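Local coordinates for MutT related protein (Methanosarcina mazei, PDB 3GRN), which is probably a Nudix hydrolase of the MutT type, its substrate not established, at residues K5-S10 / E82-A87; L24-E29 / H105-W110; G70-Q75 / I88-G93. One frame throughout, in Å; residues are numbered along the deposited sequence.

Contact 1. Residues K5-S10 / E82-A87; sequences KPYIIS and EKKVIA
Lys84 N donates to Pro6 O at 2.8 Å, the first of four backbone bonds that zip 5-10 to 82-87. Ile8 N follows with Lys84 O at 2.9 Å; Ile86 N then reaches Ile8 O and Ser10 N reaches Ile86 O, so Ile8, Lys84 and Ile86 each use both N and O. On the side-chain level, Lys84 NZ donates to Tyr7 OH at 3.2 Å. The lysine aliphatic chain runs alongside the tyrosine in the same direction, CB 3.6 Å from Tyr7 CD1 and CD 3.7 Å from Tyr7 CZ; its bend at chi3 (87°) turns the far end toward the hydroxyl. Such a ladder is that of parallel strands, here the starts of 7-16 and 84-94, neighbours in the mixed sheet of the Nudix fold, and the CA atoms of Tyr7 and Ile9 add C-H...O contacts to Lys84 O and Ile86 O. On the side of the sheet that carries Tyr7, Lys84, Ile9 and Ile86, Ile86 CD1 meets Tyr7 CD1 at 3.7 Å and also lies near Ile9 CD1. On the opposite side Ile8 CD1 touches Lys83 CD at 3.7 Å while Ile8 CG1 leans on Val85 CG2, and Ser10 CB rests near Val85 CG1 and Ala87 CB. Ahead of the strands, Lys5 CG lies 3.6 Å from Lys83 CA, and its ammonium continues to a salt bridge with Glu79.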
ATOM      1  N   LYS A   5      -5.520 -21.601  -8.554  1.00 40.13           N
ATOM      2  CA  LYS A   5      -5.201 -20.448  -7.730  1.00 29.76           C
ATOM      3  C   LYS A   5      -3.781 -19.970  -8.079  1.00 17.79           C
ATOM      4  O   LYS A   5      -2.866 -20.791  -8.073  1.00 23.45           O
ATOM      5  CB  LYS A   5      -5.270 -20.880  -6.272  1.00 30.73           C
ATOM      6  CG  LYS A   5      -5.163 -19.777  -5.278  1.00 32.40           C
ATOM      7  CD  LYS A   5      -5.294 -20.312  -3.853  1.00 25.03           C
ATOM      8  CE  LYS A   5      -6.731 -20.779  -3.574  1.00 30.12           C
ATOM      9  NZ  LYS A   5      -6.930 -21.045  -2.114  1.00 21.67           N
ATOM     10  N   PRO A   6      -3.622 -18.667  -8.385  1.00 21.36           N
ATOM     11  CA  PRO A   6      -2.314 -18.136  -8.804  1.00 20.96           C
ATOM     12  C   PRO A   6      -1.334 -18.055  -7.642  1.00 19.71           C
ATOM     13  O   PRO A   6      -1.761 -17.978  -6.471  1.00 20.75           O
ATOM     14  CB  PRO A   6      -2.641 -16.720  -9.273  1.00 25.14           C
ATOM     15  CG  PRO A   6      -3.846 -16.332  -8.458  1.00 30.02           C
ATOM     16  CD  PRO A   6      -4.646 -17.611  -8.361  1.00 25.17           C
ATOM     17  N   TYR A   7      -0.042 -18.099  -7.970  1.00 13.98           N
ATOM     18  CA  TYR A   7       1.025 -17.828  -6.990  1.00 16.54           C
ATOM     19  C   TYR A   7       1.445 -16.375  -7.104  1.00 18.16           C
ATOM     20  O   TYR A   7       1.440 -15.815  -8.209  1.00 19.52           O
ATOM     21  CB  TYR A   7       2.256 -18.706  -7.231  1.00 13.75           C
ATOM     22  CG  TYR A   7       2.115 -20.136  -6.821  1.00 15.73           C
ATOM     23  CD1 TYR A   7       2.485 -20.541  -5.530  1.00 16.32           C
ATOM     24  CD2 TYR A   7       1.644 -21.101  -7.715  1.00 19.92           C
ATOM     25  CE1 TYR A   7       2.365 -21.875  -5.134  1.00 20.05           C
ATOM     26  CE2 TYR A   7       1.519 -22.440  -7.339  1.00 20.15           C
ATOM     27  CZ  TYR A   7       1.869 -22.818  -6.040  1.00 19.30           C
ATOM     28  OH  TYR A   7       1.745 -24.130  -5.648  1.00 21.22           O
ATOM     29  N   ILE A   8       1.826 -15.765  -5.972  1.00 13.94           N
ATOM     30  CA  ILE A   8       2.461 -14.455  -5.973  1.00 14.55           C
ATOM     31  C   ILE A   8       3.705 -14.518  -5.104  1.00 15.82           C
ATOM     32  O   ILE A   8       3.815 -15.413  -4.247  1.00 13.48           O
ATOM     33  CB  ILE A   8       1.537 -13.309  -5.490  1.00 18.61           C
ATOM     34  CG1 ILE A   8       1.207 -13.475  -4.012  1.00 20.32           C
ATOM     35  CG2 ILE A   8       0.253 -13.219  -6.392  1.00 20.32           C
ATOM     36  CD1 ILE A   8       0.900 -12.208  -3.289  1.00 23.94           C
ATOM     37  N   ILE A   9       4.655 -13.614  -5.388  1.00 14.17           N
ATOM     38  CA  ILE A   9       5.903 -13.537  -4.614  1.00  8.92           C
ATOM     39  C   ILE A   9       5.788 -12.354  -3.645  1.00 14.32           C
ATOM     40  O   ILE A   9       5.402 -11.234  -4.037  1.00 15.25           O
ATOM     41  CB  ILE A   9       7.173 -13.354  -5.535  1.00 16.34           C
ATOM     42  CG1 ILE A   9       7.228 -14.412  -6.646  1.00 22.52           C
ATOM     43  CG2 ILE A   9       8.489 -13.329  -4.689  1.00 21.24           C
ATOM     44  CD1 ILE A   9       7.284 -15.855  -6.147  1.00 21.55           C
ATOM     45  N   SER A  10       6.122 -12.608  -2.387  1.00 10.98           N
ATOM     46  CA  SER A  10       6.172 -11.567  -1.376  1.00 10.50           C
ATOM     47  C   SER A  10       7.531 -11.585  -0.718  1.00 15.73           C
ATOM     48  O   SER A  10       8.281 -12.557  -0.859  1.00 13.56           O
ATOM     49  CB  SER A  10       5.071 -11.737  -0.329  1.00 15.59           C
ATOM     50  OG  SER A  10       3.793 -11.499  -0.902  1.00 19.61           O
ATOM     51  N   GLU A  82      -7.553 -16.312  -2.243  1.00 14.31           N
ATOM     52  CA  GLU A  82      -7.510 -16.035  -3.678  1.00 20.16           C
ATOM     53  C   GLU A  82      -6.143 -16.174  -4.347  1.00 23.27           C
ATOM     54  O   GLU A  82      -6.050 -16.029  -5.563  1.00 19.44           O
ATOM     55  CB  GLU A  82      -8.170 -14.699  -4.003  1.00 30.24           C
ATOM     56  CG  GLU A  82      -7.327 -13.506  -3.718  1.00 32.22           C
ATOM     57  CD  GLU A  82      -8.162 -12.289  -3.377  1.00 46.35           C
ATOM     58  OE1 GLU A  82      -9.237 -12.095  -3.997  1.00 44.16           O
ATOM     59  OE2 GLU A  82      -7.730 -11.527  -2.484  1.00 55.54           O
ATOM     60  N   LYS A  83      -5.115 -16.497  -3.558  1.00 16.18           N
ATOM     61  CA  LYS A  83      -3.765 -16.712  -4.094  1.00 16.79           C
ATOM     62  C   LYS A  83      -2.924 -17.546  -3.120  1.00 16.36           C
ATOM     63  O   LYS A  83      -3.248 -17.618  -1.927  1.00 14.99           O
ATOM     64  CB  LYS A  83      -3.077 -15.371  -4.354  1.00 16.73           C
ATOM     65  CG  LYS A  83      -2.815 -14.550  -3.079  1.00 22.69           C
ATOM     66  CD  LYS A  83      -2.705 -13.077  -3.400  1.00 32.45           C
ATOM     67  CE  LYS A  83      -2.901 -12.246  -2.153  1.00 37.85           C
ATOM     68  NZ  LYS A  83      -4.348 -12.167  -1.811  1.00 53.55           N
ATOM     69  N   LYS A  84      -1.854 -18.154  -3.641  1.00 14.52           N
ATOM     70  CA  LYS A  84      -0.814 -18.775  -2.817  1.00 13.45           C
ATOM     71  C   LYS A  84       0.387 -17.848  -2.767  1.00 15.01           C
ATOM     72  O   LYS A  84       0.808 -17.321  -3.794  1.00 18.74           O
ATOM     73  CB  LYS A  84      -0.393 -20.128  -3.395  1.00 13.71           C
ATOM     74  CG  LYS A  84      -1.571 -21.175  -3.407  1.00 18.83           C
ATOM     75  CD  LYS A  84      -1.127 -22.574  -3.821  1.00 26.35           C
ATOM     76  CE  LYS A  84      -0.620 -23.383  -2.621  1.00 42.60           C
ATOM     77  NZ  LYS A  84      -0.019 -24.710  -2.985  1.00 39.25           N
ATOM     78  N   VAL A  85       0.951 -17.682  -1.582  1.00 12.82           N
ATOM     79  CA  VAL A  85       2.050 -16.774  -1.395  1.00 13.03           C
ATOM     80  C   VAL A  85       3.371 -17.559  -1.232  1.00 14.35           C
ATOM     81  O   VAL A  85       3.454 -18.526  -0.478  1.00 13.09           O
ATOM     82  CB  VAL A  85       1.787 -15.847  -0.200  1.00 14.72           C
ATOM     83  CG1 VAL A  85       2.993 -14.953   0.070  1.00 18.19           C
ATOM     84  CG2 VAL A  85       0.495 -15.000  -0.458  1.00 15.57           C
ATOM     85  N   ILE A  86       4.371 -17.165  -1.997  1.00 12.45           N
ATOM     86  CA  ILE A  86       5.727 -17.666  -1.794  1.00  8.51           C
ATOM     87  C   ILE A  86       6.487 -16.443  -1.306  1.00 12.70           C
ATOM     88  O   ILE A  86       6.612 -15.445  -2.044  1.00 14.50           O
ATOM     89  CB  ILE A  86       6.399 -18.108  -3.107  1.00 15.27           C
ATOM     90  CG1 ILE A  86       5.683 -19.313  -3.739  1.00 17.16           C
ATOM     91  CG2 ILE A  86       7.878 -18.450  -2.842  1.00 17.29           C
ATOM     92  CD1 ILE A  86       5.959 -19.446  -5.244  1.00 19.73           C
ATOM     93  N   ALA A  87       6.974 -16.507  -0.076  1.00 14.04           N
ATOM     94  CA  ALA A  87       7.588 -15.319   0.522  1.00 14.58           C
ATOM     95  C   ALA A  87       9.041 -15.575   0.916  1.00 17.05           C
ATOM     96  O   ALA A  87       9.371 -16.623   1.483  1.00 15.58           O
ATOM     97  CB  ALA A  87       6.809 -14.856   1.699  1.00 15.93           C
TER

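Contact 2. Residues L24-E29 / H105-W110; sequences LLRRSE and HIEYSW
His105, Arg26 and Ile106 lose the most surface where 24-29 meets 105-110. The imidazole of His105 is covered on one face by Leu25: methyl CD1 of the leucine sits over the ring centre, 3.7 Å from the centroid in a CH-pi contact only 14° off the normal, and Leu25 CB is 3.4 Å from His105 CD2. Arg26, next in the chain after Leu25, sends its side chain to the other side of the sheet, shared with Glu107. With CG anti to the backbone N (chi1 -173°) and a bend at chi3, its guanidinium is presented edge-on to the carboxylate. NE donates to Glu107 OE2 at 2.7 Å, almost straight at 168°, in the guanidinium plane and to the anti lone pair, while NH1 adds a weak bond to the same oxygen. Ile106 CD1 lies over one guanidinium face, toward its rim, 3.4 Å from Arg26 CZ, and also approaches Arg27 O. The backbone pairing is antiparallel: Arg26 N binds Glu107 O, Ile106 N binds Arg26 O, and Leu24 and Ser109 exchange a pair of bonds. Strand 105-111 is outermost at one margin of the Nudix sheet and 22-27 is its neighbour, with Leu25 and His105 touching Glu62 of helix 51-63. Arg26 NH2 completes the network with Glu29 OE2 at 3.3 Å and with Gly36 O. Two carboxylates, both near the guanidinium plane, and the carbonyl of Gly36 probably fix the rotation of the group and offset part of its charge.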
ATOM      1  N   LEU A  24       7.406  -6.651  14.883  1.00 13.90           N
ATOM      2  CA  LEU A  24       6.138  -7.141  14.335  1.00 14.48           C
ATOM      3  C   LEU A  24       5.139  -5.992  14.201  1.00 16.74           C
ATOM      4  O   LEU A  24       5.190  -5.025  14.962  1.00 17.03           O
ATOM      5  CB  LEU A  24       5.528  -8.259  15.182  1.00 17.01           C
ATOM      6  CG  LEU A  24       6.428  -9.417  15.578  1.00 25.41           C
ATOM      7  CD1 LEU A  24       5.595 -10.468  16.297  1.00 21.73           C
ATOM      8  CD2 LEU A  24       7.106 -10.013  14.380  1.00 18.00           C
ATOM      9  N   LEU A  25       4.237  -6.112  13.239  1.00 15.36           N
ATOM     10  CA  LEU A  25       3.247  -5.076  12.965  1.00 15.05           C
ATOM     11  C   LEU A  25       1.877  -5.726  12.936  1.00 20.39           C
ATOM     12  O   LEU A  25       1.732  -6.816  12.394  1.00 20.50           O
ATOM     13  CB  LEU A  25       3.506  -4.495  11.579  1.00 16.60           C
ATOM     14  CG  LEU A  25       4.918  -4.022  11.247  1.00 12.49           C
ATOM     15  CD1 LEU A  25       4.936  -3.532   9.778  1.00 17.57           C
ATOM     16  CD2 LEU A  25       5.306  -2.921  12.177  1.00 13.95           C
ATOM     17  N   ARG A  26       0.870  -5.056  13.491  1.00 17.66           N
ATOM     18  CA  ARG A  26      -0.495  -5.587  13.419  1.00 17.78           C
ATOM     19  C   ARG A  26      -1.268  -4.939  12.296  1.00 20.93           C
ATOM     20  O   ARG A  26      -1.349  -3.725  12.248  1.00 17.98           O
ATOM     21  CB  ARG A  26      -1.226  -5.415  14.747  1.00 26.17           C
ATOM     22  CG  ARG A  26      -2.578  -6.111  14.731  1.00 25.38           C
ATOM     23  CD  ARG A  26      -3.123  -6.366  16.105  1.00 31.02           C
ATOM     24  NE  ARG A  26      -3.907  -5.249  16.601  1.00 31.80           N
ATOM     25  CZ  ARG A  26      -5.191  -5.014  16.314  1.00 37.61           C
ATOM     26  NH1 ARG A  26      -5.790  -3.957  16.842  1.00 39.46           N
ATOM     27  NH2 ARG A  26      -5.884  -5.803  15.491  1.00 41.52           N
ATOM     28  N   ARG A  27      -1.873  -5.747  11.432  1.00 14.80           N
ATOM     29  CA  ARG A  27      -2.521  -5.299  10.210  1.00 17.32           C
ATOM     30  C   ARG A  27      -3.838  -4.572  10.505  1.00 16.85           C
ATOM     31  O   ARG A  27      -4.514  -4.908  11.468  1.00 24.90           O
ATOM     32  CB  ARG A  27      -2.797  -6.485   9.295  1.00 21.58           C
ATOM     33  CG  ARG A  27      -1.546  -7.208   8.809  1.00 23.65           C
ATOM     34  CD  ARG A  27      -1.873  -8.491   8.016  1.00 27.26           C
ATOM     35  NE  ARG A  27      -2.588  -8.236   6.760  1.00 23.06           N
ATOM     36  CZ  ARG A  27      -2.014  -7.856   5.618  1.00 29.73           C
ATOM     37  NH1 ARG A  27      -0.701  -7.674   5.550  1.00 35.81           N
ATOM     38  NH2 ARG A  27      -2.757  -7.640   4.537  1.00 29.65           N
ATOM     39  N   SER A  28      -4.179  -3.590   9.663  1.00 24.00           N
ATOM     40  CA  SER A  28      -5.431  -2.845   9.839  1.00 26.88           C
ATOM     41  C   SER A  28      -6.647  -3.718   9.520  1.00 29.25           C
ATOM     42  O   SER A  28      -6.533  -4.727   8.795  1.00 28.09           O
ATOM     43  CB  SER A  28      -5.459  -1.594   8.981  1.00 31.42           C
ATOM     44  OG  SER A  28      -5.625  -1.917   7.616  1.00 46.86           O
ATOM     45  N   GLU A  29      -7.797  -3.307  10.055  1.00 32.90           N
ATOM     46  CA  GLU A  29      -9.050  -4.070   9.928  1.00 30.87           C
ATOM     47  C   GLU A  29      -9.652  -4.035   8.517  1.00 38.37           C
ATOM     48  O   GLU A  29     -10.424  -4.920   8.141  1.00 36.12           O
ATOM     49  CB  GLU A  29     -10.058  -3.602  10.967  1.00 36.26           C
ATOM     50  CG  GLU A  29      -9.557  -3.709  12.397  1.00 41.62           C
ATOM     51  CD  GLU A  29      -9.458  -5.137  12.875  1.00 53.02           C
ATOM     52  OE1 GLU A  29     -10.208  -5.998  12.345  1.00 45.60           O
ATOM     53  OE2 GLU A  29      -8.638  -5.384  13.793  1.00 52.83           O
ATOM     54  N   HIS A 105      -1.189  -0.669   8.900  1.00 14.51           N
ATOM     55  CA  HIS A 105      -0.990  -1.269  10.211  1.00 15.75           C
ATOM     56  C   HIS A 105      -1.434  -0.369  11.351  1.00 21.54           C
ATOM     57  O   HIS A 105      -1.327   0.855  11.245  1.00 21.56           O
ATOM     58  CB  HIS A 105       0.467  -1.682  10.437  1.00 18.03           C
ATOM     59  CG  HIS A 105       0.974  -2.695   9.461  1.00 19.19           C
ATOM     60  ND1 HIS A 105       1.698  -2.347   8.340  1.00 15.89           N
ATOM     61  CD2 HIS A 105       0.861  -4.044   9.434  1.00 17.73           C
ATOM     62  CE1 HIS A 105       2.012  -3.438   7.664  1.00 20.59           C
ATOM     63  NE2 HIS A 105       1.522  -4.481   8.309  1.00 15.72           N
ATOM     64  N   ILE A 106      -1.926  -0.968  12.433  1.00 19.32           N
ATOM     65  CA  ILE A 106      -2.470  -0.178  13.556  1.00 22.83           C
ATOM     66  C   ILE A 106      -1.571  -0.066  14.779  1.00 23.47           C
ATOM     67  O   ILE A 106      -1.674   0.885  15.557  1.00 26.38           O
ATOM     68  CB  ILE A 106      -3.886  -0.639  13.980  1.00 27.54           C
ATOM     69  CG1 ILE A 106      -3.942  -2.162  14.168  1.00 28.58           C
ATOM     70  CG2 ILE A 106      -4.925  -0.132  12.975  1.00 35.97           C
ATOM     71  CD1 ILE A 106      -5.297  -2.746  13.749  1.00 38.96           C
ATOM     72  N   GLU A 107      -0.682  -1.039  14.945  1.00 20.13           N
ATOM     73  CA  GLU A 107       0.311  -1.005  16.005  1.00 20.62           C
ATOM     74  C   GLU A 107       1.547  -1.821  15.665  1.00 17.78           C
ATOM     75  O   GLU A 107       1.555  -2.584  14.705  1.00 16.57           O
ATOM     76  CB  GLU A 107      -0.253  -1.439  17.361  1.00 29.09           C
ATOM     77  CG  GLU A 107      -1.008  -2.741  17.360  1.00 36.91           C
ATOM     78  CD  GLU A 107      -1.942  -2.868  18.560  1.00 44.04           C
ATOM     79  OE1 GLU A 107      -1.705  -2.195  19.588  1.00 49.77           O
ATOM     80  OE2 GLU A 107      -2.917  -3.637  18.465  1.00 37.51           O
ATOM     81  N   TYR A 108       2.578  -1.639  16.474  1.00 19.88           N
ATOM     82  CA  TYR A 108       3.799  -2.415  16.327  1.00 19.87           C
ATOM     83  C   TYR A 108       4.289  -2.840  17.686  1.00 25.97           C
ATOM     84  O   TYR A 108       3.876  -2.290  18.702  1.00 21.94           O
ATOM     85  CB  TYR A 108       4.888  -1.630  15.585  1.00 19.34           C
ATOM     86  CG  TYR A 108       5.455  -0.472  16.373  1.00 15.44           C
ATOM     87  CD1 TYR A 108       6.540  -0.655  17.241  1.00 24.36           C
ATOM     88  CD2 TYR A 108       4.884   0.799  16.281  1.00 23.28           C
ATOM     89  CE1 TYR A 108       7.063   0.403  17.984  1.00 26.08           C
ATOM     90  CE2 TYR A 108       5.396   1.867  17.012  1.00 20.92           C
ATOM     91  CZ  TYR A 108       6.483   1.659  17.873  1.00 25.85           C
ATOM     92  OH  TYR A 108       7.014   2.697  18.613  1.00 28.42           O
ATOM     93  N   SER A 109       5.223  -3.784  17.672  1.00 23.72           N
ATOM     94  CA  SER A 109       5.817  -4.311  18.873  1.00 24.08           C
ATOM     95  C   SER A 109       7.145  -4.946  18.540  1.00 25.83           C
ATOM     96  O   SER A 109       7.297  -5.566  17.479  1.00 21.56           O
ATOM     97  CB  SER A 109       4.888  -5.332  19.528  1.00 25.93           C
ATOM     98  OG  SER A 109       5.414  -5.743  20.776  1.00 36.48           O
ATOM     99  N   TRP A 110       8.106  -4.751  19.443  1.00 25.78           N
ATOM    100  CA  TRP A 110       9.414  -5.390  19.377  1.00 21.64           C
ATOM    101  C   TRP A 110       9.338  -6.623  20.274  1.00 29.74           C
ATOM    102  O   TRP A 110       9.271  -6.507  21.502  1.00 31.74           O
ATOM    103  CB  TRP A 110      10.515  -4.433  19.844  1.00 27.53           C
ATOM    104  CG  TRP A 110      10.705  -3.208  18.992  1.00 24.00           C
ATOM    105  CD1 TRP A 110      10.166  -1.962  19.206  1.00 26.12           C
ATOM    106  CD2 TRP A 110      11.483  -3.110  17.792  1.00 25.93           C
ATOM    107  NE1 TRP A 110      10.565  -1.097  18.204  1.00 27.45           N
ATOM    108  CE2 TRP A 110      11.380  -1.774  17.331  1.00 22.35           C
ATOM    109  CE3 TRP A 110      12.257  -4.020  17.057  1.00 23.25           C
ATOM    110  CZ2 TRP A 110      12.024  -1.327  16.171  1.00 22.25           C
ATOM    111  CZ3 TRP A 110      12.897  -3.574  15.906  1.00 20.34           C
ATOM    112  CH2 TRP A 110      12.776  -2.235  15.473  1.00 21.95           C
TER

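Contact 3. Residues G70-Q75 / I88-G93; sequences GDIAGQ and IVFDGG
A classic beta bulge interrupts the antiparallel hairpin of strands 72-79 and 84-94 where 70-75 runs beside 88-93. Two residues, Ala73 and Gly74, stand opposite the single Val89, whose carbonyl oxygen takes Ala73 N at 2.7 Å and, weakly, Gly74 N at 3.4 Å. Val89 N returns a bond to Gly74 O at 2.8 Å, completing the bulge, and Gln75 pairs with Ile88 after it. Gly74 adopts phi 153° and psi -157°, backbone angles that only glycine accommodates comfortably. On the other side of the bulge, Asp91 N donates to Asp71 O at 2.9 Å and Gly70 N to Asp91 O, extending the ladder ahead of strand 72-79.

The extra residue shifts the register by one. Ile72 uses its two branches separately. CG1, set anti to its own carbonyl carbon (chi1 -64°), runs alongside the Phe90 ring and touches CE1 at 3.7 Å, whereas Ile72 CG2 comes 3.6 Å from Val89 O. Gly70 O lies at the edge of the same ring, close to its plane and 3.8 Å from Phe90 CD1. Within the Nudix fold this hairpin forms a margin of the mixed sheet, and Phe90 packs against Leu51 and Val55 of helix 51-63. Ala73 CB takes another direction, approaching Val89 CG1 at 4.1 Å; Phe129 of helix 124-137 touches both residues. At the far end of 88-93, Asp91 OD1 accepts from Gly93 N in an Asx turn, met nearly along its C-O axis, and Asp91 OD2 forms a salt bridge with Arg16 of strand 7-16.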
ATOM      1  N   GLY A  70      20.157  -7.467   4.086  1.00 27.61           N
ATOM      2  CA  GLY A  70      21.310  -8.338   4.214  1.00 28.76           C
ATOM      3  C   GLY A  70      21.003  -9.681   3.578  1.00 26.51           C
ATOM      4  O   GLY A  70      20.329  -9.763   2.551  1.00 24.81           O
ATOM      5  N   ASP A  71      21.479 -10.748   4.193  1.00 21.96           N
ATOM      6  CA  ASP A  71      21.334 -12.067   3.595  1.00 22.37           C
ATOM      7  C   ASP A  71      19.884 -12.571   3.669  1.00 16.94           C
ATOM      8  O   ASP A  71      19.084 -12.108   4.484  1.00 19.85           O
ATOM      9  CB  ASP A  71      22.245 -13.059   4.313  1.00 24.56           C
ATOM     10  CG  ASP A  71      23.719 -12.707   4.179  1.00 40.00           C
ATOM     11  OD1 ASP A  71      24.137 -12.232   3.097  1.00 40.76           O
ATOM     12  OD2 ASP A  71      24.460 -12.922   5.162  1.00 52.61           O
ATOM     13  N   ILE A  72      19.564 -13.548   2.830  1.00 15.99           N
ATOM     14  CA  ILE A  72      18.266 -14.220   2.940  1.00 16.64           C
ATOM     15  C   ILE A  72      18.220 -15.055   4.215  1.00 17.22           C
ATOM     16  O   ILE A  72      19.168 -15.783   4.508  1.00 19.81           O
ATOM     17  CB  ILE A  72      18.008 -15.103   1.709  1.00 16.79           C
ATOM     18  CG1 ILE A  72      17.902 -14.243   0.456  1.00 23.23           C
ATOM     19  CG2 ILE A  72      16.755 -15.954   1.910  1.00 19.68           C
ATOM     20  CD1 ILE A  72      18.307 -14.975  -0.788  1.00 24.60           C
ATOM     21  N   ALA A  73      17.131 -14.931   4.980  1.00 13.37           N
ATOM     22  CA  ALA A  73      16.960 -15.633   6.251  1.00 14.13           C
ATOM     23  C   ALA A  73      16.200 -16.947   6.076  1.00 17.46           C
ATOM     24  O   ALA A  73      16.292 -17.839   6.907  1.00 17.93           O
ATOM     25  CB  ALA A  73      16.263 -14.757   7.240  1.00 18.26           C
ATOM     26  N   GLY A  74      15.432 -17.028   5.000  1.00 15.09           N
ATOM     27  CA  GLY A  74      14.654 -18.228   4.681  1.00 13.86           C
ATOM     28  C   GLY A  74      13.414 -17.921   3.858  1.00 15.89           C
ATOM     29  O   GLY A  74      13.309 -16.871   3.218  1.00 14.00           O
ATOM     30  N   GLN A  75      12.451 -18.832   3.949  1.00 17.26           N
ATOM     31  CA  GLN A  75      11.290 -18.895   3.066  0.50 16.98           C
ATOM     32  C   GLN A  75      10.056 -19.169   3.905  1.00 17.51           C
ATOM     33  O   GLN A  75      10.133 -19.988   4.819  1.00 17.47           O
ATOM     34  CB  GLN A  75      11.534 -20.062   2.082  0.50 20.29           C
ATOM     35  CG  GLN A  75      10.364 -20.565   1.257  0.50 25.91           C
ATOM     36  CD  GLN A  75       9.520 -21.620   1.960  0.50 14.76           C
ATOM     37  OE1 GLN A  75       8.301 -21.636   1.803  0.50 35.66           O
ATOM     38  NE2 GLN A  75      10.160 -22.510   2.733  0.50 22.60           N
ATOM     39  N   ILE A  88       9.893 -14.618   0.580  1.00 12.65           N
ATOM     40  CA  ILE A  88      11.310 -14.715   0.911  0.50 12.36           C
ATOM     41  C   ILE A  88      11.584 -13.736   2.053  1.00 14.05           C
ATOM     42  O   ILE A  88      11.164 -12.559   2.006  1.00 14.11           O
ATOM     43  CB  ILE A  88      12.232 -14.476  -0.326  0.50 15.81           C
ATOM     44  CG1 ILE A  88      11.959 -15.522  -1.426  0.50 13.27           C
ATOM     45  CG2 ILE A  88      13.698 -14.588   0.065  0.50 15.78           C
ATOM     46  CD1 ILE A  88      10.873 -15.149  -2.405  0.50 18.01           C
ATOM     47  N   VAL A  89      12.269 -14.234   3.084  1.00 12.29           N
ATOM     48  CA  VAL A  89      12.506 -13.455   4.298  1.00 12.28           C
ATOM     49  C   VAL A  89      13.967 -13.005   4.283  1.00 14.74           C
ATOM     50  O   VAL A  89      14.870 -13.825   4.090  1.00 15.74           O
ATOM     51  CB  VAL A  89      12.201 -14.246   5.589  1.00 18.67           C
ATOM     52  CG1 VAL A  89      12.437 -13.352   6.768  1.00 12.46           C
ATOM     53  CG2 VAL A  89      10.740 -14.755   5.606  1.00 12.87           C
ATOM     54  N   PHE A  90      14.173 -11.702   4.454  1.00 11.83           N
ATOM     55  CA  PHE A  90      15.494 -11.100   4.464  1.00 14.80           C
ATOM     56  C   PHE A  90      15.874 -10.657   5.860  1.00 15.68           C
ATOM     57  O   PHE A  90      15.007 -10.253   6.657  1.00 15.61           O
ATOM     58  CB  PHE A  90      15.514  -9.893   3.526  1.00 18.86           C
ATOM     59  CG  PHE A  90      15.533 -10.272   2.079  1.00 15.18           C
ATOM     60  CD1 PHE A  90      16.751 -10.432   1.411  1.00 20.57           C
ATOM     61  CD2 PHE A  90      14.339 -10.457   1.378  1.00 15.63           C
ATOM     62  CE1 PHE A  90      16.775 -10.785   0.069  1.00 21.38           C
ATOM     63  CE2 PHE A  90      14.354 -10.829   0.039  1.00 17.08           C
ATOM     64  CZ  PHE A  90      15.562 -10.999  -0.623  1.00 17.54           C
ATOM     65  N   ASP A  91      17.167 -10.737   6.157  1.00 15.25           N
ATOM     66  CA  ASP A  91      17.654 -10.267   7.426  1.00 19.00           C
ATOM     67  C   ASP A  91      17.991  -8.780   7.286  1.00 23.54           C
ATOM     68  O   ASP A  91      18.810  -8.377   6.457  1.00 29.31           O
ATOM     69  CB  ASP A  91      18.847 -11.109   7.897  1.00 27.05           C
ATOM     70  CG  ASP A  91      19.129 -10.935   9.382  1.00 40.45           C
ATOM     71  OD1 ASP A  91      19.267  -9.780   9.832  1.00 39.50           O
ATOM     72  OD2 ASP A  91      19.221 -11.955  10.101  1.00 43.92           O
ATOM     73  N   GLY A  92      17.325  -7.977   8.103  1.00 17.74           N
ATOM     74  CA  GLY A  92      17.431  -6.529   8.049  1.00 24.56           C
ATOM     75  C   GLY A  92      18.370  -6.003   9.121  1.00 27.26           C
ATOM     76  O   GLY A  92      18.565  -4.795   9.225  1.00 34.29           O
ATOM     77  N   GLY A  93      18.936  -6.901   9.921  1.00 26.95           N
ATOM     78  CA  GLY A  93      19.984  -6.521  10.872  1.00 31.31           C
ATOM     79  C   GLY A  93      19.422  -5.912  12.139  1.00 27.34           C
ATOM     80  O   GLY A  93      18.323  -6.263  12.569  1.00 26.93           O
TER

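Contacts 1 and 3 share strand 84-94, which pairs in parallel with 7-16 and antiparallel with 72-79; they meet where Ser10 O lies 3.0 Å from Ile88 N, a probable hydrogen bond. Contact 2 belongs to the far margin of the same sheet, its centre about 22 Å from that of contact 1 and about 20 Å from that of contact 3. All three are partly buried, mixing covered and solvent-facing residues. Regular backbone bonds carry contact 1, a bulge shapes contact 3, and contact 2 adds a salt-bridge network. Helix 51-63 touches side chains of both contacts 2 and 3, Leu25 and His105 in the former and Phe90 in the latter.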